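PDB 2F3O: pyruvate formate-lyase 2 from Archaeoglobus fulgidus, which is a glycyl radical enzyme of the pyruvate formate-lyase family whose substrate is not established, probably acting as a lyase. Local coordinates for residues L443-E451 and T634-L645; Y464-K472 and K482-I490. All coordinates share one frame; numbering follows the deposited sequence.

Contact 1: L443-E451 and T634-L645; sequences LINVAKALE and TNVGFGFFTSAL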
ATOM      1  N   LEU A 443      21.786   3.604  25.365  1.00 44.61           N
ATOM      2  CA  LEU A 443      22.674   2.693  26.104  1.00 44.79           C
ATOM      3  C   LEU A 443      21.903   2.209  27.333  1.00 44.73           C
ATOM      4  O   LEU A 443      21.317   3.009  28.054  1.00 44.95           O
ATOM      5  CB  LEU A 443      23.958   3.433  26.511  1.00 44.71           C
ATOM      6  CG  LEU A 443      24.828   3.922  25.333  1.00 44.09           C
ATOM      7  CD1 LEU A 443      24.983   5.441  25.333  1.00 43.44           C
ATOM      8  CD2 LEU A 443      26.174   3.203  25.283  1.00 41.94           C
ATOM      9  N   ILE A 444      21.860   0.908  27.559  1.00 44.74           N
ATOM     10  CA  ILE A 444      21.031   0.369  28.636  1.00 44.96           C
ATOM     11  C   ILE A 444      21.835  -0.346  29.716  1.00 45.54           C
ATOM     12  O   ILE A 444      22.646  -1.231  29.428  1.00 45.42           O
ATOM     13  CB  ILE A 444      19.996  -0.606  28.077  1.00 44.88           C
ATOM     14  CG1 ILE A 444      18.995   0.147  27.214  1.00 44.10           C
ATOM     15  CG2 ILE A 444      19.286  -1.355  29.188  1.00 43.47           C
ATOM     16  CD1 ILE A 444      18.226  -0.754  26.308  1.00 44.17           C
ATOM     17  N   ASN A 445      21.607   0.054  30.962  1.00 46.13           N
ATOM     18  CA  ASN A 445      22.209  -0.597  32.115  1.00 46.84           C
ATOM     19  C   ASN A 445      21.477  -1.877  32.415  1.00 46.90           C
ATOM     20  O   ASN A 445      20.468  -1.851  33.116  1.00 46.87           O
ATOM     21  CB  ASN A 445      22.096   0.325  33.328  1.00 47.26           C
ATOM     22  CG  ASN A 445      22.840  -0.189  34.529  1.00 48.81           C
ATOM     23  OD1 ASN A 445      23.556  -1.200  34.450  1.00 50.12           O
ATOM     24  ND2 ASN A 445      22.682   0.505  35.661  1.00 48.27           N
ATOM     25  N   VAL A 446      21.991  -3.002  31.927  1.00 47.24           N
ATOM     26  CA  VAL A 446      21.307  -4.268  32.148  1.00 47.55           C
ATOM     27  C   VAL A 446      21.574  -4.812  33.555  1.00 48.05           C
ATOM     28  O   VAL A 446      20.874  -5.710  34.019  1.00 47.76           O
ATOM     29  CB  VAL A 446      21.627  -5.313  31.067  1.00 47.38           C
ATOM     30  CG1 VAL A 446      21.744  -4.638  29.736  1.00 47.51           C
ATOM     31  CG2 VAL A 446      22.908  -6.080  31.391  1.00 47.80           C
ATOM     32  N   ALA A 447      22.566  -4.247  34.242  1.00 48.63           N
ATOM     33  CA  ALA A 447      22.771  -4.569  35.644  1.00 49.20           C
ATOM     34  C   ALA A 447      21.578  -4.099  36.463  1.00 49.63           C
ATOM     35  O   ALA A 447      21.101  -4.807  37.355  1.00 50.20           O
ATOM     36  CB  ALA A 447      24.058  -3.986  36.164  1.00 49.09           C
ATOM     37  N   LYS A 448      21.050  -2.939  36.109  1.00 49.73           N
ATOM     38  CA  LYS A 448      19.856  -2.453  36.747  1.00 50.07           C
ATOM     39  C   LYS A 448      18.683  -3.418  36.566  1.00 50.47           C
ATOM     40  O   LYS A 448      17.795  -3.454  37.403  1.00 50.96           O
ATOM     41  CB  LYS A 448      19.525  -1.051  36.232  1.00 50.07           C
ATOM     42  CG  LYS A 448      18.585  -0.253  37.121  1.00 50.29           C
ATOM     43  CD  LYS A 448      19.079  -0.154  38.549  1.00 50.02           C
ATOM     44  CE  LYS A 448      20.221   0.831  38.652  1.00 50.62           C
ATOM     45  NZ  LYS A 448      20.795   0.900  40.013  1.00 51.25           N
ATOM     46  N   ALA A 449      18.693  -4.226  35.506  1.00 51.05           N
ATOM     47  CA  ALA A 449      17.609  -5.185  35.287  1.00 51.52           C
ATOM     48  C   ALA A 449      17.645  -6.262  36.349  1.00 52.16           C
ATOM     49  O   ALA A 449      16.619  -6.612  36.913  1.00 52.15           O
ATOM     50  CB  ALA A 449      17.684  -5.799  33.905  1.00 51.26           C
ATOM     51  N   LEU A 450      18.853  -6.743  36.628  1.00 53.02           N
ATOM     52  CA  LEU A 450      19.110  -7.739  37.659  1.00 53.46           C
ATOM     53  C   LEU A 450      18.801  -7.202  39.048  1.00 53.98           C
ATOM     54  O   LEU A 450      18.222  -7.903  39.875  1.00 54.31           O
ATOM     55  CB  LEU A 450      20.567  -8.173  37.587  1.00 53.21           C
ATOM     56  CG  LEU A 450      21.116  -9.005  38.736  1.00 52.76           C
ATOM     57  CD1 LEU A 450      20.567 -10.399  38.688  1.00 52.25           C
ATOM     58  CD2 LEU A 450      22.593  -9.034  38.609  1.00 53.38           C
ATOM     59  N   GLU A 451      19.182  -5.955  39.290  1.00 54.40           N
ATOM     60  CA  GLU A 451      18.856  -5.269  40.532  1.00 54.98           C
ATOM     61  C   GLU A 451      17.336  -5.245  40.742  1.00 55.51           C
ATOM     62  O   GLU A 451      16.865  -5.622  41.808  1.00 55.66           O
ATOM     63  CB  GLU A 451      19.472  -3.861  40.517  1.00 54.95           C
ATOM     64  CG  GLU A 451      19.281  -3.005  41.746  1.00 54.70           C
ATOM     65  CD  GLU A 451      20.262  -1.834  41.787  1.00 55.30           C
ATOM     66  OE1 GLU A 451      19.975  -0.788  42.413  1.00 55.95           O
ATOM     67  OE2 GLU A 451      21.342  -1.953  41.181  1.00 56.42           O
ATOM     68  N   THR A 634      29.726   4.931  29.693  1.00 48.64           N
ATOM     69  CA  THR A 634      28.524   4.814  30.519  1.00 49.32           C
ATOM     70  C   THR A 634      28.584   3.612  31.442  1.00 49.86           C
ATOM     71  O   THR A 634      27.783   3.516  32.358  1.00 49.70           O
ATOM     72  CB  THR A 634      27.206   4.688  29.711  1.00 49.35           C
ATOM     73  OG1 THR A 634      27.126   3.386  29.117  1.00 49.30           O
ATOM     74  CG2 THR A 634      27.083   5.765  28.642  1.00 49.64           C
ATOM     75  N   ASN A 635      29.518   2.692  31.203  1.00 50.68           N
ATOM     76  CA  ASN A 635      29.725   1.596  32.142  1.00 51.61           C
ATOM     77  C   ASN A 635      30.218   2.138  33.467  1.00 52.18           C
ATOM     78  O   ASN A 635      29.871   1.600  34.525  1.00 52.46           O
ATOM     79  CB  ASN A 635      30.696   0.552  31.615  1.00 51.61           C
ATOM     80  CG  ASN A 635      32.099   1.058  31.546  1.00 52.75           C
ATOM     81  OD1 ASN A 635      32.348   2.153  31.046  1.00 55.03           O
ATOM     82  ND2 ASN A 635      33.035   0.276  32.054  1.00 53.67           N
ATOM     83  N   VAL A 636      30.988   3.228  33.398  1.00 52.51           N
ATOM     84  CA  VAL A 636      31.424   3.941  34.581  1.00 52.87           C
ATOM     85  C   VAL A 636      30.252   4.729  35.167  1.00 53.27           C
ATOM     86  O   VAL A 636      29.959   4.628  36.362  1.00 53.59           O
ATOM     87  CB  VAL A 636      32.611   4.877  34.274  1.00 52.77           C
ATOM     88  CG1 VAL A 636      33.010   5.692  35.519  1.00 52.38           C
ATOM     89  CG2 VAL A 636      33.785   4.072  33.736  1.00 52.75           C
ATOM     90  N   GLY A 637      29.573   5.489  34.316  1.00 53.52           N
ATOM     91  CA  GLY A 637      28.515   6.376  34.765  1.00 53.63           C
ATOM     92  C   GLY A 637      27.388   5.626  35.445  1.00 53.97           C
ATOM     93  O   GLY A 637      26.934   6.038  36.524  1.00 53.84           O
ATOM     94  N   PHE A 638      26.964   4.515  34.826  1.00 53.98           N
ATOM     95  CA  PHE A 638      25.887   3.687  35.357  1.00 54.13           C
ATOM     96  C   PHE A 638      26.344   3.031  36.623  1.00 54.62           C
ATOM     97  O   PHE A 638      25.553   2.863  37.550  1.00 54.67           O
ATOM     98  CB  PHE A 638      25.480   2.574  34.396  1.00 54.00           C
ATOM     99  CG  PHE A 638      24.662   3.031  33.229  1.00 53.80           C
ATOM    100  CD1 PHE A 638      24.778   2.391  32.001  1.00 52.30           C
ATOM    101  CD2 PHE A 638      23.780   4.091  33.353  1.00 52.70           C
ATOM    102  CE1 PHE A 638      24.040   2.793  30.939  1.00 51.11           C
ATOM    103  CE2 PHE A 638      23.034   4.505  32.285  1.00 52.15           C
ATOM    104  CZ  PHE A 638      23.162   3.856  31.076  1.00 52.50           C
ATOM    105  N   GLY A 639      27.622   2.646  36.635  1.00 55.26           N
ATOM    106  CA  GLY A 639      28.282   2.069  37.803  1.00 55.80           C
ATOM    107  C   GLY A 639      28.077   2.869  39.075  1.00 56.24           C
ATOM    108  O   GLY A 639      27.601   2.309  40.057  1.00 55.97           O
ATOM    109  N   PHE A 640      28.390   4.172  39.027  1.00 56.95           N
ATOM    110  CA  PHE A 640      28.160   5.119  40.132  1.00 58.00           C
ATOM    111  C   PHE A 640      26.835   4.876  40.819  1.00 58.33           C
ATOM    112  O   PHE A 640      26.770   4.812  42.037  1.00 58.79           O
ATOM    113  CB  PHE A 640      28.093   6.578  39.656  1.00 58.47           C
ATOM    114  CG  PHE A 640      29.371   7.125  39.068  1.00 59.59           C
ATOM    115  CD1 PHE A 640      30.617   6.657  39.465  1.00 60.35           C
ATOM    116  CD2 PHE A 640      29.314   8.177  38.142  1.00 60.60           C
ATOM    117  CE1 PHE A 640      31.795   7.190  38.909  1.00 61.05           C
ATOM    118  CE2 PHE A 640      30.477   8.724  37.593  1.00 61.50           C
ATOM    119  CZ  PHE A 640      31.726   8.226  37.977  1.00 61.09           C
ATOM    120  N   PHE A 641      25.780   4.748  40.021  1.00 58.88           N
ATOM    121  CA  PHE A 641      24.415   4.629  40.528  1.00 59.34           C
ATOM    122  C   PHE A 641      23.868   3.199  40.485  1.00 59.59           C
ATOM    123  O   PHE A 641      22.658   2.994  40.632  1.00 59.41           O
ATOM    124  CB  PHE A 641      23.480   5.570  39.761  1.00 59.44           C
ATOM    125  CG  PHE A 641      23.993   6.968  39.662  1.00 59.49           C
ATOM    126  CD1 PHE A 641      23.837   7.841  40.713  1.00 59.57           C
ATOM    127  CD2 PHE A 641      24.645   7.406  38.519  1.00 59.82           C
ATOM    128  CE1 PHE A 641      24.322   9.121  40.630  1.00 60.09           C
ATOM    129  CE2 PHE A 641      25.131   8.681  38.431  1.00 59.65           C
ATOM    130  CZ  PHE A 641      24.969   9.544  39.484  1.00 59.85           C
ATOM    131  N   THR A 642      24.754   2.222  40.275  1.00 59.90           N
ATOM    132  CA  THR A 642      24.398   0.810  40.417  1.00 60.21           C
ATOM    133  C   THR A 642      24.826   0.293  41.797  1.00 60.68           C
ATOM    134  O   THR A 642      25.976   0.476  42.208  1.00 60.58           O
ATOM    135  CB  THR A 642      25.003  -0.046  39.295  1.00 59.92           C
ATOM    136  OG1 THR A 642      24.490   0.410  38.046  1.00 60.30           O
ATOM    137  CG2 THR A 642      24.617  -1.499  39.435  1.00 59.68           C
ATOM    138  N   SER A 643      23.887  -0.343  42.503  1.00 61.01           N
ATOM    139  CA  SER A 643      24.150  -0.943  43.797  1.00 61.43           C
ATOM    140  C   SER A 643      25.073  -2.151  43.672  1.00 62.06           C
ATOM    141  O   SER A 643      25.462  -2.544  42.562  1.00 61.90           O
ATOM    142  CB  SER A 643      22.843  -1.400  44.421  1.00 61.48           C
ATOM    143  OG  SER A 643      22.473  -2.669  43.915  1.00 60.84           O
ATOM    144  N   ALA A 644      25.423  -2.739  44.819  1.00 62.50           N
ATOM    145  CA  ALA A 644      26.253  -3.935  44.831  1.00 62.81           C
ATOM    146  C   ALA A 644      25.456  -5.094  44.248  1.00 63.09           C
ATOM    147  O   ALA A 644      24.259  -5.189  44.451  1.00 63.16           O
ATOM    148  CB  ALA A 644      26.713  -4.247  46.230  1.00 62.85           C
ATOM    149  N   LEU A 645      26.115  -5.940  43.475  1.00 63.47           N
ATOM    150  CA  LEU A 645      25.454  -7.049  42.805  1.00 64.05           C
ATOM    151  C   LEU A 645      26.142  -8.304  43.287  1.00 64.12           C
ATOM    152  O   LEU A 645      27.321  -8.252  43.641  1.00 64.54           O
ATOM    153  CB  LEU A 645      25.657  -6.946  41.289  1.00 64.35           C
ATOM    154  CG  LEU A 645      25.371  -5.601  40.632  1.00 64.84           C
ATOM    155  CD1 LEU A 645      25.922  -5.612  39.207  1.00 64.78           C
ATOM    156  CD2 LEU A 645      23.875  -5.247  40.695  1.00 64.80           C
TER
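In this glycyl radical enzyme fold, the end of strand 435-445 and the start of helix 447-453 pack against helix 634-640 and the chain that follows it, with Asn-445 lying over the ring of Phe-638. The axes of 443-445 and 634-640 pass 9.4 Å apart at 38°. CB of Asn-445 makes a CH-pi contact 3.8 Å from the ring centroid, and the amide and ring planes are nearly parallel. Leu-443 O lies at the ring edge. With CG anti to the backbone N (chi1 -173°), the Asn-445 amide reaches past the ring. There Asn-445 ND2 donates to Thr-642 OG1 at 3.0 Å and also bonds Ser-143 O. Asn-445 OD1 caps the helix through weak bonds from Ala-447 N and Lys-448 N. Thr-642 OG1 in turn donates to Phe-638 O. Farther on, CB of Ala-447 packs on CD1 of Leu-645 at 3.9 Å. Ser-643 N gives Glu-451 OE2 a bond of 3.3 Å. Lys-448 NZ has a salt bridge to Glu-451 OE1 and another to Asp-459, which should help balance these buried charges. Bent at chi2 and chi3, the lysine chain brings NZ to Phe-641 O, 2.9 Å away in the carbonyl plane and on a lone pair.

Contact 2: Y464-K472 and K482-I490; sequences YEFGAKTEK and KLREQVSHI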
ATOM      1  N   TYR A 464      13.544   3.728  43.654  1.00 60.54           N
ATOM      2  CA  TYR A 464      12.919   3.982  42.373  1.00 59.82           C
ATOM      3  C   TYR A 464      12.097   2.783  41.967  1.00 60.11           C
ATOM      4  O   TYR A 464      12.658   1.707  41.768  1.00 60.19           O
ATOM      5  CB  TYR A 464      13.986   4.156  41.310  1.00 59.04           C
ATOM      6  CG  TYR A 464      14.862   5.370  41.450  1.00 57.64           C
ATOM      7  CD1 TYR A 464      16.197   5.327  41.061  1.00 56.13           C
ATOM      8  CD2 TYR A 464      14.358   6.557  41.954  1.00 56.57           C
ATOM      9  CE1 TYR A 464      17.004   6.428  41.173  1.00 55.82           C
ATOM     10  CE2 TYR A 464      15.163   7.666  42.080  1.00 56.54           C
ATOM     11  CZ  TYR A 464      16.480   7.589  41.690  1.00 56.65           C
ATOM     12  OH  TYR A 464      17.272   8.689  41.805  1.00 57.16           O
ATOM     13  N   GLU A 465      10.783   2.952  41.818  1.00 60.23           N
ATOM     14  CA  GLU A 465       9.954   1.854  41.288  1.00 60.44           C
ATOM     15  C   GLU A 465       9.847   1.905  39.752  1.00 59.86           C
ATOM     16  O   GLU A 465       8.850   2.368  39.211  1.00 60.09           O
ATOM     17  CB  GLU A 465       8.560   1.874  41.911  1.00 60.54           C
ATOM     18  CG  GLU A 465       8.530   2.213  43.394  1.00 60.86           C
ATOM     19  CD  GLU A 465       7.143   2.014  43.991  1.00 61.17           C
ATOM     20  OE1 GLU A 465       6.638   0.862  43.953  1.00 61.94           O
ATOM     21  OE2 GLU A 465       6.559   3.007  44.485  1.00 61.55           O
ATOM     22  N   PHE A 466      10.884   1.448  39.054  1.00 58.96           N
ATOM     23  CA  PHE A 466      10.940   1.602  37.611  1.00 57.89           C
ATOM     24  C   PHE A 466      10.860   0.241  36.946  1.00 58.04           C
ATOM     25  O   PHE A 466      10.770   0.153  35.728  1.00 58.34           O
ATOM     26  CB  PHE A 466      12.257   2.243  37.149  1.00 57.27           C
ATOM     27  CG  PHE A 466      12.504   3.652  37.640  1.00 56.16           C
ATOM     28  CD1 PHE A 466      13.777   4.186  37.557  1.00 54.75           C
ATOM     29  CD2 PHE A 466      11.491   4.444  38.172  1.00 55.38           C
ATOM     30  CE1 PHE A 466      14.036   5.480  37.994  1.00 54.93           C
ATOM     31  CE2 PHE A 466      11.745   5.726  38.620  1.00 54.07           C
ATOM     32  CZ  PHE A 466      13.017   6.253  38.524  1.00 54.67           C
ATOM     33  N   GLY A 467      10.934  -0.828  37.725  1.00 57.87           N
ATOM     34  CA  GLY A 467      10.982  -2.161  37.141  1.00 57.85           C
ATOM     35  C   GLY A 467       9.619  -2.805  37.051  1.00 58.00           C
ATOM     36  O   GLY A 467       8.640  -2.272  37.560  1.00 57.82           O
ATOM     37  N   ALA A 468       9.559  -3.961  36.399  1.00 58.39           N
ATOM     38  CA  ALA A 468       8.337  -4.742  36.340  1.00 59.41           C
ATOM     39  C   ALA A 468       7.999  -5.204  37.749  1.00 60.52           C
ATOM     40  O   ALA A 468       8.892  -5.415  38.569  1.00 61.21           O
ATOM     41  CB  ALA A 468       8.531  -5.939  35.438  1.00 58.90           C
ATOM     42  N   LYS A 469       6.723  -5.376  38.058  1.00 61.32           N
ATOM     43  CA  LYS A 469       6.391  -5.811  39.398  1.00 61.88           C
ATOM     44  C   LYS A 469       6.537  -7.316  39.539  1.00 62.59           C
ATOM     45  O   LYS A 469       5.546  -8.013  39.677  1.00 63.09           O
ATOM     46  CB  LYS A 469       4.981  -5.351  39.792  1.00 61.85           C
ATOM     47  CG  LYS A 469       4.881  -3.862  40.172  1.00 61.94           C
ATOM     48  CD  LYS A 469       6.156  -3.365  40.860  1.00 62.29           C
ATOM     49  CE  LYS A 469       5.914  -2.102  41.658  1.00 62.72           C
ATOM     50  NZ  LYS A 469       4.967  -1.221  40.929  1.00 64.36           N
ATOM     51  N   THR A 470       7.775  -7.818  39.519  1.00 63.58           N
ATOM     52  CA  THR A 470       8.053  -9.248  39.754  1.00 64.52           C
ATOM     53  C   THR A 470       7.950  -9.570  41.238  1.00 65.07           C
ATOM     54  O   THR A 470       7.762  -8.676  42.066  1.00 65.01           O
ATOM     55  CB  THR A 470       9.463  -9.675  39.253  1.00 64.40           C
ATOM     56  OG1 THR A 470      10.478  -8.940  39.953  1.00 65.19           O
ATOM     57  CG2 THR A 470       9.608  -9.426  37.766  1.00 64.20           C
ATOM     58  N   GLU A 471       8.072 -10.846  41.584  1.00 66.08           N
ATOM     59  CA  GLU A 471       8.033 -11.225  43.005  1.00 67.01           C
ATOM     60  C   GLU A 471       9.430 -11.358  43.637  1.00 67.59           C
ATOM     61  O   GLU A 471      10.447 -11.162  42.951  1.00 67.80           O
ATOM     62  CB  GLU A 471       7.183 -12.481  43.207  1.00 66.76           C
ATOM     63  CG  GLU A 471       5.704 -12.170  43.311  1.00 66.85           C
ATOM     64  CD  GLU A 471       4.839 -13.264  42.732  1.00 68.05           C
ATOM     65  OE1 GLU A 471       5.389 -14.289  42.267  1.00 67.50           O
ATOM     66  OE2 GLU A 471       3.599 -13.096  42.735  1.00 69.06           O
ATOM     67  N   LYS A 472       9.476 -11.630  44.947  1.00 68.19           N
ATOM     68  CA  LYS A 472      10.737 -11.965  45.619  1.00 68.52           C
ATOM     69  C   LYS A 472      11.190 -13.291  45.024  1.00 68.56           C
ATOM     70  O   LYS A 472      10.381 -14.191  44.819  1.00 68.44           O
ATOM     71  CB  LYS A 472      10.574 -12.093  47.141  1.00 68.25           C
ATOM     72  CG  LYS A 472      10.042 -10.865  47.855  1.00 68.36           C
ATOM     73  CD  LYS A 472       9.990 -11.112  49.364  1.00 69.15           C
ATOM     74  CE  LYS A 472       8.769 -10.458  50.037  1.00 70.47           C
ATOM     75  NZ  LYS A 472       9.038  -9.076  50.557  1.00 70.64           N
ATOM     76  N   LYS A 482      12.590 -14.133  36.103  1.00 61.11           N
ATOM     77  CA  LYS A 482      12.384 -12.790  36.603  1.00 60.25           C
ATOM     78  C   LYS A 482      13.384 -11.810  35.999  1.00 59.58           C
ATOM     79  O   LYS A 482      13.056 -10.651  35.821  1.00 59.56           O
ATOM     80  CB  LYS A 482      12.429 -12.766  38.136  1.00 60.28           C
ATOM     81  CG  LYS A 482      11.175 -13.343  38.799  1.00 60.85           C
ATOM     82  CD  LYS A 482      11.233 -13.287  40.327  1.00 60.26           C
ATOM     83  CE  LYS A 482       9.945 -13.812  40.959  1.00 59.97           C
ATOM     84  NZ  LYS A 482       9.888 -15.286  41.148  1.00 59.33           N
ATOM     85  N   LEU A 483      14.580 -12.289  35.653  1.00 58.61           N
ATOM     86  CA  LEU A 483      15.596 -11.452  35.011  1.00 58.31           C
ATOM     87  C   LEU A 483      15.195 -11.099  33.570  1.00 58.40           C
ATOM     88  O   LEU A 483      15.132  -9.914  33.213  1.00 58.13           O
ATOM     89  CB  LEU A 483      16.984 -12.116  35.058  1.00 58.00           C
ATOM     90  CG  LEU A 483      18.143 -11.464  34.294  1.00 57.79           C
ATOM     91  CD1 LEU A 483      18.494 -10.112  34.866  1.00 56.49           C
ATOM     92  CD2 LEU A 483      19.359 -12.349  34.310  1.00 57.73           C
ATOM     93  N   ARG A 484      14.895 -12.135  32.775  1.00 58.29           N
ATOM     94  CA  ARG A 484      14.433 -12.007  31.387  1.00 58.06           C
ATOM     95  C   ARG A 484      13.241 -11.081  31.261  1.00 57.71           C
ATOM     96  O   ARG A 484      13.157 -10.280  30.338  1.00 58.13           O
ATOM     97  CB  ARG A 484      14.044 -13.374  30.826  1.00 58.19           C
ATOM     98  CG  ARG A 484      13.995 -13.455  29.313  1.00 58.83           C
ATOM     99  CD  ARG A 484      13.028 -14.556  28.911  1.00 60.83           C
ATOM    100  NE  ARG A 484      13.319 -15.112  27.593  1.00 62.01           N
ATOM    101  CZ  ARG A 484      14.100 -16.166  27.382  1.00 62.37           C
ATOM    102  NH1 ARG A 484      14.664 -16.782  28.411  1.00 62.91           N
ATOM    103  NH2 ARG A 484      14.311 -16.611  26.151  1.00 61.65           N
ATOM    104  N   GLU A 485      12.324 -11.188  32.202  1.00 57.04           N
ATOM    105  CA  GLU A 485      11.185 -10.324  32.203  1.00 56.62           C
ATOM    106  C   GLU A 485      11.605  -8.892  32.476  1.00 55.54           C
ATOM    107  O   GLU A 485      11.037  -7.974  31.901  1.00 55.95           O
ATOM    108  CB  GLU A 485      10.181 -10.780  33.248  1.00 57.12           C
ATOM    109  CG  GLU A 485       8.804 -10.174  33.070  1.00 59.39           C
ATOM    110  CD  GLU A 485       7.834 -10.660  34.116  1.00 62.54           C
ATOM    111  OE1 GLU A 485       7.829 -11.886  34.398  1.00 64.06           O
ATOM    112  OE2 GLU A 485       7.087  -9.814  34.662  1.00 64.00           O
ATOM    113  N   GLN A 486      12.603  -8.694  33.331  1.00 53.95           N
ATOM    114  CA  GLN A 486      13.016  -7.337  33.656  1.00 52.48           C
ATOM    115  C   GLN A 486      13.801  -6.653  32.546  1.00 51.82           C
ATOM    116  O   GLN A 486      13.627  -5.453  32.325  1.00 51.50           O
ATOM    117  CB  GLN A 486      13.796  -7.288  34.961  1.00 52.25           C
ATOM    118  CG  GLN A 486      12.954  -7.469  36.192  1.00 51.78           C
ATOM    119  CD  GLN A 486      12.061  -6.290  36.526  1.00 52.37           C
ATOM    120  OE1 GLN A 486      12.063  -5.258  35.848  1.00 52.75           O
ATOM    121  NE2 GLN A 486      11.294  -6.437  37.601  1.00 52.08           N
ATOM    122  N   VAL A 487      14.657  -7.418  31.865  1.00 50.92           N
ATOM    123  CA  VAL A 487      15.388  -6.938  30.689  1.00 50.00           C
ATOM    124  C   VAL A 487      14.386  -6.438  29.654  1.00 49.69           C
ATOM    125  O   VAL A 487      14.459  -5.282  29.217  1.00 49.63           O
ATOM    126  CB  VAL A 487      16.269  -8.049  30.065  1.00 49.90           C
ATOM    127  CG1 VAL A 487      16.943  -7.561  28.782  1.00 49.70           C
ATOM    128  CG2 VAL A 487      17.318  -8.510  31.055  1.00 49.28           C
ATOM    129  N   SER A 488      13.437  -7.315  29.317  1.00 48.92           N
ATOM    130  CA  SER A 488      12.283  -7.004  28.470  1.00 48.07           C
ATOM    131  C   SER A 488      11.640  -5.666  28.820  1.00 47.45           C
ATOM    132  O   SER A 488      11.550  -4.781  27.977  1.00 47.79           O
ATOM    133  CB  SER A 488      11.236  -8.116  28.584  1.00 47.95           C
ATOM    134  OG  SER A 488      10.239  -8.007  27.578  1.00 47.93           O
ATOM    135  N   HIS A 489      11.243  -5.526  30.078  1.00 46.66           N
ATOM    136  CA  HIS A 489      10.593  -4.322  30.597  1.00 45.91           C
ATOM    137  C   HIS A 489      11.403  -3.050  30.349  1.00 45.94           C
ATOM    138  O   HIS A 489      10.839  -2.012  30.007  1.00 46.33           O
ATOM    139  CB  HIS A 489      10.367  -4.489  32.095  1.00 45.23           C
ATOM    140  CG  HIS A 489       9.782  -3.288  32.753  1.00 43.93           C
ATOM    141  ND1 HIS A 489       8.424  -3.097  32.865  1.00 44.59           N
ATOM    142  CD2 HIS A 489      10.363  -2.226  33.358  1.00 43.27           C
ATOM    143  CE1 HIS A 489       8.190  -1.960  33.502  1.00 43.64           C
ATOM    144  NE2 HIS A 489       9.350  -1.408  33.803  1.00 43.27           N
ATOM    145  N   ILE A 490      12.718  -3.146  30.524  1.00 45.44           N
ATOM    146  CA  ILE A 490      13.612  -2.011  30.416  1.00 44.86           C
ATOM    147  C   ILE A 490      13.856  -1.671  28.954  1.00 45.03           C
ATOM    148  O   ILE A 490      13.885  -0.495  28.579  1.00 44.71           O
ATOM    149  CB  ILE A 490      14.928  -2.331  31.110  1.00 44.84           C
ATOM    150  CG1 ILE A 490      14.716  -2.333  32.613  1.00 44.33           C
ATOM    151  CG2 ILE A 490      16.005  -1.337  30.757  1.00 44.40           C
ATOM    152  CD1 ILE A 490      15.988  -2.380  33.384  1.00 45.06           C
TER
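The imidazole of His-489 has the backbone of Gly-467 and Ala-468 on one face and Phe-466 O near its edge. His-489 belongs to helix 477-508, and the irregular loop 464-472 folds back against this helix before the chain enters it. Ala-468 N sits 3.5 Å above the plane, over the ring centre, and Gly-467 C lies nearer the rim. At the edge His-489 NE2 donates to Phe-466 O at 2.9 Å. This bond is bent (134° at the hydrogen), and the oxygen is tilted 19° from the ring plane. The amide of Gln-486 is the second flat group. It meets the backbone of Ala-468 through both ends: Ala-468 N donates to Gln-486 OE1 at 2.9 Å, and Gln-486 NE2 donates to Ala-468 O at 2.8 Å. The Gln-486 side chain bends at chi2 (-72°), which turns the amide toward the loop. These two bonds grip the N-H and the C=O of a single residue and fix the rotation of the amide. CB of Ala-468 rests against the same amide. The side chains of Thr-470 and Gln-486 approach from opposite directions, CG2 of Thr-470 3.4 Å from NE2 of Gln-486.

Gln-486 also touches Tyr-452 of helix 447-453, and so does Phe-466, which in addition reaches helix 133-140. The loop makes an inverse gamma turn centred on Lys-469. Thr-470 points back at the helix, its CB 4.1 Å from CG of Lys-482. The charged end of Lys-482 is held by Asp-478 of its own helix. The aliphatic chain of Lys-482 runs straight until chi4 and lies along the loop, with CE 3.8 Å from CB of Glu-471.

The centres of contact 1 and contact 2 are 14 Å apart, on the same side of the chain's centre. Along the chain, 443-451 comes first, then both segments of contact 2, and 634-645 last. Contact 1 thus joins distant parts of the sequence, whereas contact 2 is local. Helices 447-453 and 477-508 are consecutive and form the bridge between them. Ile-444 and Ala-449 pack on Ile-490, and Leu-450 packs on Leu-483. Strand 435-445 is an inner strand of a four-stranded mixed sheet, and the two helices link its end to the loop 464-472. Both contacts belong to the pyruvate formate-lyase-like part of the chain.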